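Local coordinates for 4-amino-4-deoxy-L-arabinose transferase or related glycosyltransferases of PMT family (Cupriavidus metallidurans, PDB 5EZM), which probably transfers 4-amino-4-deoxy-L-arabinose from a lipid carrier to lipid A, as a zinc-binding membrane glycosyltransferase of the GT-C fold, at residues A[105-110]-A[494-499]; A[50-53]-A[58-61]. One frame throughout, in Å; residues are numbered along the deposited sequence.

Contact 1 (A[105-110]-A[494-499]). With MPG ([(Z)-octadec-9-enyl] (2R)-2,3-bis(oxidanyl)propanoate), chain B.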
loop_
_atom_site.group_PDB
_atom_site.type_symbol
_atom_site.label_atom_id
_atom_site.label_comp_id
_atom_site.label_asym_id
_atom_site.label_seq_id
_atom_site.Cartn_x
_atom_site.Cartn_y
_atom_site.Cartn_z
ATOM N N LEU A 105 14.989 -4.943 12.053
ATOM C CA LEU A 105 14.532 -3.732 11.392
ATOM C C LEU A 105 15.206 -3.568 10.038
ATOM O O LEU A 105 16.351 -3.977 9.835
ATOM C CB LEU A 105 14.817 -2.505 12.256
ATOM C CG LEU A 105 14.122 -2.467 13.613
ATOM C CD1 LEU A 105 14.604 -1.268 14.417
ATOM C CD2 LEU A 105 12.621 -2.416 13.420
ATOM N N GLY A 106 14.484 -2.952 9.112
ATOM C CA GLY A 106 15.014 -2.717 7.785
ATOM C C GLY A 106 13.909 -2.334 6.831
ATOM O O GLY A 106 12.717 -2.392 7.154
ATOM N N GLU A 107 14.333 -1.935 5.630
ATOM C CA GLU A 107 13.384 -1.510 4.609
ATOM C C GLU A 107 12.487 -2.662 4.170
ATOM O O GLU A 107 11.257 -2.545 4.197
ATOM C CB GLU A 107 14.129 -0.920 3.411
ATOM C CG GLU A 107 14.609 0.512 3.609
ATOM C CD GLU A 107 15.924 0.612 4.366
ATOM O OE1 GLU A 107 16.281 -0.338 5.096
ATOM O OE2 GLU A 107 16.607 1.650 4.227
ATOM N N TRP A 108 13.082 -3.788 3.763
ATOM C CA TRP A 108 12.268 -4.873 3.223
ATOM C C TRP A 108 11.396 -5.511 4.293
ATOM O O TRP A 108 10.291 -5.974 3.988
ATOM C CB TRP A 108 13.142 -5.927 2.538
ATOM C CG TRP A 108 13.988 -6.788 3.444
ATOM C CD1 TRP A 108 15.311 -6.617 3.737
ATOM C CD2 TRP A 108 13.576 -7.975 4.140
ATOM N NE1 TRP A 108 15.744 -7.614 4.580
ATOM C CE2 TRP A 108 14.698 -8.459 4.841
ATOM C CE3 TRP A 108 12.368 -8.672 4.238
ATOM C CZ2 TRP A 108 14.648 -9.604 5.634
ATOM C CZ3 TRP A 108 12.321 -9.813 5.027
ATOM C CH2 TRP A 108 13.454 -10.266 5.712
ATOM N N GLN A 109 11.860 -5.541 5.544
ATOM C CA GLN A 109 11.010 -6.038 6.621
ATOM C C GLN A 109 9.808 -5.127 6.835
ATOM O O GLN A 109 8.700 -5.601 7.111
ATOM C CB GLN A 109 11.816 -6.172 7.913
ATOM C CG GLN A 109 12.957 -7.180 7.840
ATOM C CD GLN A 109 14.274 -6.545 7.445
ATOM O OE1 GLN A 109 14.314 -5.629 6.621
ATOM N NE2 GLN A 109 15.363 -7.026 8.037
ATOM N N ALA A 110 10.005 -3.816 6.705
ATOM C CA ALA A 110 8.901 -2.882 6.870
ATOM C C ALA A 110 7.885 -2.980 5.740
ATOM O O ALA A 110 6.740 -2.547 5.914
ATOM C CB ALA A 110 9.442 -1.456 6.969
ATOM N N PRO A 494 13.122 9.829 11.823
ATOM C CA PRO A 494 13.117 9.155 13.134
ATOM C C PRO A 494 13.262 7.646 13.037
ATOM O O PRO A 494 13.918 7.044 13.896
ATOM C CB PRO A 494 11.767 9.568 13.744
ATOM C CG PRO A 494 10.987 10.170 12.636
ATOM C CD PRO A 494 11.975 10.739 11.683
ATOM N N PHE A 495 12.685 7.014 12.009
ATOM C CA PHE A 495 12.872 5.577 11.833
ATOM C C PHE A 495 14.340 5.243 11.623
ATOM O O PHE A 495 14.879 4.335 12.266
ATOM C CB PHE A 495 12.044 5.064 10.653
ATOM C CG PHE A 495 12.285 3.608 10.328
ATOM C CD1 PHE A 495 11.617 2.608 11.020
ATOM C CD2 PHE A 495 13.178 3.240 9.333
ATOM C CE1 PHE A 495 11.836 1.266 10.720
ATOM C CE2 PHE A 495 13.402 1.902 9.027
ATOM C CZ PHE A 495 12.731 0.915 9.720
ATOM N N TYR A 496 15.003 5.964 10.716
ATOM C CA TYR A 496 16.408 5.678 10.441
ATOM C C TYR A 496 17.295 5.996 11.636
ATOM O O TYR A 496 18.364 5.394 11.786
ATOM C CB TYR A 496 16.872 6.441 9.203
ATOM C CG TYR A 496 16.395 5.801 7.926
ATOM C CD1 TYR A 496 17.001 4.651 7.440
ATOM C CD2 TYR A 496 15.328 6.334 7.210
ATOM C CE1 TYR A 496 16.566 4.051 6.276
ATOM C CE2 TYR A 496 14.885 5.739 6.038
ATOM C CZ TYR A 496 15.509 4.597 5.582
ATOM O OH TYR A 496 15.080 3.997 4.424
ATOM N N LEU A 497 16.872 6.920 12.500
ATOM C CA LEU A 497 17.631 7.206 13.710
ATOM C C LEU A 497 17.319 6.247 14.850
ATOM O O LEU A 497 18.046 6.252 15.850
ATOM C CB LEU A 497 17.369 8.642 14.168
ATOM C CG LEU A 497 17.980 9.727 13.285
ATOM C CD1 LEU A 497 17.514 11.097 13.729
ATOM C CD2 LEU A 497 19.496 9.637 13.311
ATOM N N ARG A 498 16.278 5.423 14.716
ATOM C CA ARG A 498 15.765 4.608 15.816
ATOM C C ARG A 498 15.504 5.484 17.038
ATOM O O ARG A 498 15.891 5.164 18.165
ATOM C CB ARG A 498 16.723 3.460 16.153
ATOM C CG ARG A 498 17.339 2.745 14.953
ATOM C CD ARG A 498 16.324 1.889 14.227
ATOM N NE ARG A 498 16.949 0.898 13.349
ATOM C CZ ARG A 498 17.059 1.020 12.028
ATOM N NH1 ARG A 498 16.584 2.098 11.416
ATOM N NH2 ARG A 498 17.638 0.060 11.316
ATOM N N HIS A 499 14.847 6.620 16.800
ATOM C CA HIS A 499 14.688 7.650 17.820
ATOM C C HIS A 499 13.447 8.494 17.543
ATOM O O HIS A 499 13.341 9.106 16.473
ATOM C CB HIS A 499 15.937 8.527 17.869
ATOM C CG HIS A 499 16.008 9.421 19.066
ATOM N ND1 HIS A 499 15.164 10.495 19.243
ATOM C CD2 HIS A 499 16.835 9.411 20.140
ATOM C CE1 HIS A 499 15.461 11.102 20.378
ATOM N NE2 HIS A 499 16.472 10.465 20.942
HETATM C C2 MPG B . 17.669 -7.944 -0.632
HETATM C C3 MPG B . 17.130 -8.859 0.460
HETATM C C4 MPG B . 15.723 -9.357 0.171
HETATM C C5 MPG B . 15.147 -10.131 1.367
HETATM C C6 MPG B . 13.961 -11.037 0.995
HETATM C C7 MPG B . 13.482 -11.872 2.199
HETATM C C8 MPG B . 12.276 -12.779 1.860
HETATM C C9 MPG B . 11.564 -13.312 3.127
HETATM C C10 MPG B . 10.203 -13.987 2.800
HETATM C C11 MPG B . 9.348 -14.240 4.060
HETATM C C12 MPG B . 8.063 -15.086 3.759
HETATM C C1 MPG B . 19.032 -7.343 -0.274
#

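Contact 2 (A[50-53]-A[58-61]). With MPG ([(Z)-octadec-9-enyl] (2R)-2,3-bis(oxidanyl)propanoate), chain B.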
loop_
_atom_site.group_PDB
_atom_site.type_symbol
_atom_site.label_atom_id
_atom_site.label_comp_id
_atom_site.label_asym_id
_atom_site.label_seq_id
_atom_site.Cartn_x
_atom_site.Cartn_y
_atom_site.Cartn_z
ATOM N N ASP A 50 13.973 -4.534 -0.937
ATOM C CA ASP A 50 15.079 -3.971 -0.170
ATOM C C ASP A 50 16.010 -3.136 -1.042
ATOM O O ASP A 50 17.230 -3.161 -0.875
ATOM C CB ASP A 50 15.866 -5.075 0.527
ATOM C CG ASP A 50 16.723 -4.554 1.662
ATOM O OD1 ASP A 50 16.287 -3.614 2.362
ATOM O OD2 ASP A 50 17.836 -5.089 1.854
ATOM N N MET A 51 15.448 -2.382 -1.988
ATOM C CA MET A 51 16.269 -1.588 -2.892
ATOM C C MET A 51 15.832 -0.130 -2.962
ATOM O O MET A 51 16.323 0.612 -3.820
ATOM C CB MET A 51 16.280 -2.220 -4.289
ATOM C CG MET A 51 16.923 -3.602 -4.291
ATOM S SD MET A 51 17.575 -4.132 -5.882
ATOM C CE MET A 51 16.105 -4.767 -6.668
ATOM N N ARG A 52 14.942 0.305 -2.075
ATOM C CA ARG A 52 14.550 1.702 -1.990
ATOM C C ARG A 52 14.517 2.120 -0.528
ATOM O O ARG A 52 14.139 1.328 0.340
ATOM C CB ARG A 52 13.175 1.951 -2.624
ATOM C CG ARG A 52 13.041 1.507 -4.070
ATOM C CD ARG A 52 11.645 1.803 -4.608
ATOM N NE ARG A 52 10.600 1.121 -3.850
ATOM C CZ ARG A 52 9.835 1.703 -2.929
ATOM N NH1 ARG A 52 9.991 2.990 -2.648
ATOM N NH2 ARG A 52 8.910 0.999 -2.288
ATOM N N HIS A 53 14.918 3.358 -0.259
ATOM C CA HIS A 53 14.708 3.912 1.066
ATOM C C HIS A 53 13.228 4.209 1.275
ATOM O O HIS A 53 12.451 4.322 0.323
ATOM C CB HIS A 53 15.540 5.176 1.262
ATOM C CG HIS A 53 17.008 4.916 1.379
ATOM N ND1 HIS A 53 17.868 5.007 0.305
ATOM C CD2 HIS A 53 17.768 4.556 2.439
ATOM C CE1 HIS A 53 19.095 4.720 0.700
ATOM N NE2 HIS A 53 19.061 4.441 1.992
ATOM N N ASP A 58 3.661 7.540 4.236
ATOM C CA ASP A 58 3.056 6.252 4.572
ATOM C C ASP A 58 4.100 5.220 4.989
ATOM O O ASP A 58 4.049 4.684 6.104
ATOM C CB ASP A 58 2.235 5.744 3.390
ATOM C CG ASP A 58 1.017 6.601 3.121
ATOM O OD1 ASP A 58 0.438 7.123 4.098
ATOM O OD2 ASP A 58 0.642 6.754 1.939
ATOM N N GLU A 59 5.045 4.910 4.095
ATOM C CA GLU A 59 6.042 3.882 4.387
ATOM C C GLU A 59 6.773 4.177 5.689
ATOM O O GLU A 59 6.922 3.298 6.551
ATOM C CB GLU A 59 7.044 3.772 3.238
ATOM C CG GLU A 59 6.469 3.246 1.946
ATOM C CD GLU A 59 7.544 2.701 1.033
ATOM O OE1 GLU A 59 8.510 3.440 0.743
ATOM O OE2 GLU A 59 7.431 1.525 0.623
ATOM N N GLY A 60 7.236 5.418 5.845
ATOM C CA GLY A 60 7.916 5.792 7.072
ATOM C C GLY A 60 7.008 5.737 8.284
ATOM O O GLY A 60 7.405 5.245 9.341
ATOM N N ARG A 61 5.772 6.232 8.146
ATOM C CA ARG A 61 4.854 6.268 9.281
ATOM C C ARG A 61 4.569 4.869 9.811
ATOM O O ARG A 61 4.662 4.618 11.019
ATOM C CB ARG A 61 3.544 6.961 8.899
ATOM C CG ARG A 61 2.415 6.678 9.888
ATOM C CD ARG A 61 1.155 7.487 9.612
ATOM N NE ARG A 61 0.767 7.445 8.207
ATOM C CZ ARG A 61 0.570 8.524 7.459
ATOM N NH1 ARG A 61 0.706 9.732 7.985
ATOM N NH2 ARG A 61 0.226 8.394 6.185
HETATM C C2 MPG B . 17.669 -7.944 -0.632
HETATM C C3 MPG B . 17.130 -8.859 0.460
HETATM C C4 MPG B . 15.723 -9.357 0.171
HETATM C C5 MPG B . 15.147 -10.131 1.367
HETATM C C6 MPG B . 13.961 -11.037 0.995
HETATM C C7 MPG B . 13.482 -11.872 2.199
HETATM C C8 MPG B . 12.276 -12.779 1.860
HETATM C C9 MPG B . 11.564 -13.312 3.127
HETATM C C10 MPG B . 10.203 -13.987 2.800
HETATM C C11 MPG B . 9.348 -14.240 4.060
HETATM C C12 MPG B . 8.063 -15.086 3.759
HETATM C C1 MPG B . 19.032 -7.343 -0.274
#

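Contact 1 (A[105-110]-A[494-499])
E107 and Y496 meet through a single hydrogen bond, in which Y496 OH donates to E107 OE2 at 2.8 Å. The oxygen lies at the edge of the phenol, near the ring plane, whereas the hydroxyl arrives from above the carboxylate plane, 41° out of it; the two groups are turned 61° apart. E107 bends at chi2 (83°), which brings its carboxylate round to the tyrosine. The same hydroxyl is also hydrogen-bonded to L54 N, so both the loop and the short helix 107-110 grip it.

Beside this bond lies the closely packed part. F495 CZ comes within 4.2 Å of G106 O, and its buried ring packs among Y100, A63 and E64 of helices 91-103 and 58-72. G106 occupies the N-cap position of helix 107-110, its O accepting from A110 N.

The other flank is looser and solvent-facing. There R498 ends helix 493-497 in a Schellman motif and folds its side chain back, NH1 giving a bond of 2.9 Å to F495 O, which takes R498 N from its opposite face. L105 CB lies over one face of the R498 guanidinium, 3.9 Å from NH2, while CD1 runs beside NE and CD. On the far side of helix 107-110, the MPG chain crosses one face of W108, its C5 3.8 Å above the ring centre, while Q109 backs the other.

E107 OE1 and R498 NH2 remain 6.4 Å apart, so the membrane region and the C-terminal domain are joined here by one hydroxyl-carboxylate bond, a phenyl ring against a backbone carbonyl and a leucine laid over a guanidinium, with any attraction between the opposite charges probably acting only at a distance.

Contact 2 (A[50-53]-A[58-61])
The loop segment 50-53 passes the first turn of helix 58-72 at a distance, its closest alpha carbons, those of H53 and G60, lying 9.3 Å apart. This is the loop that links helices 31-47 and 58-72 of the GT-C fold, and two long side chains close the gap across it by a buried salt bridge.

R52 NH2 reaches E59 OE2 at 3.3 Å, a weak bond with an N-H...O angle of 151°. The carboxylate oxygen sits at the edge of the guanidinium and the two planes are only 12° apart, yet one N-H, on NH2, makes the bond. The R52 chain bends at chi3 (-60°), which brings the edge of its guanidinium to the carboxylate; E59 runs extended beyond CG and meets it at about a right angle.

The stronger polar partners lie outside: R52 NH2 gives to H156 O, and E59 OE2 takes N158 N and pairs with R111 NH1, while OE1 takes V55 N. R111 NH2 in turn holds R52 O, and H53, pointing away from the helix, bonds through ND1 to E458 OE2. Were E59 replaced by an alanine, R52 and R111 would probably lose their common negative partner, and the V55 and N158 amides an acceptor.

On the membrane side, D50 lies against MPG, with CB 3.6 Å from the lipid's C2. Within the salt bridge, the second carboxylate oxygen, E59 OE1, stands farther off, 3.7 Å from R52 NH1.

Overall arrangement
Contact 1 lies at the surface and contact 2 is buried, although their centres are only about 8 Å apart. The first joins distant parts of the sequence, bringing the C-terminal domain against the membrane region; the second is local, spanning one interhelical loop. Their chemistry follows this difference: a seam of rings, a leucine and a folded-back arginine, with one phenol-carboxylate bond, outside; a shared ionic network inside. They touch directly, E107 CG resting 3.4 Å from R52 O and W108 packing on D50. Helix 58-72 serves both, carrying the acid of contact 2 and part of the bed for F495, and the same MPG borders W108 and D50.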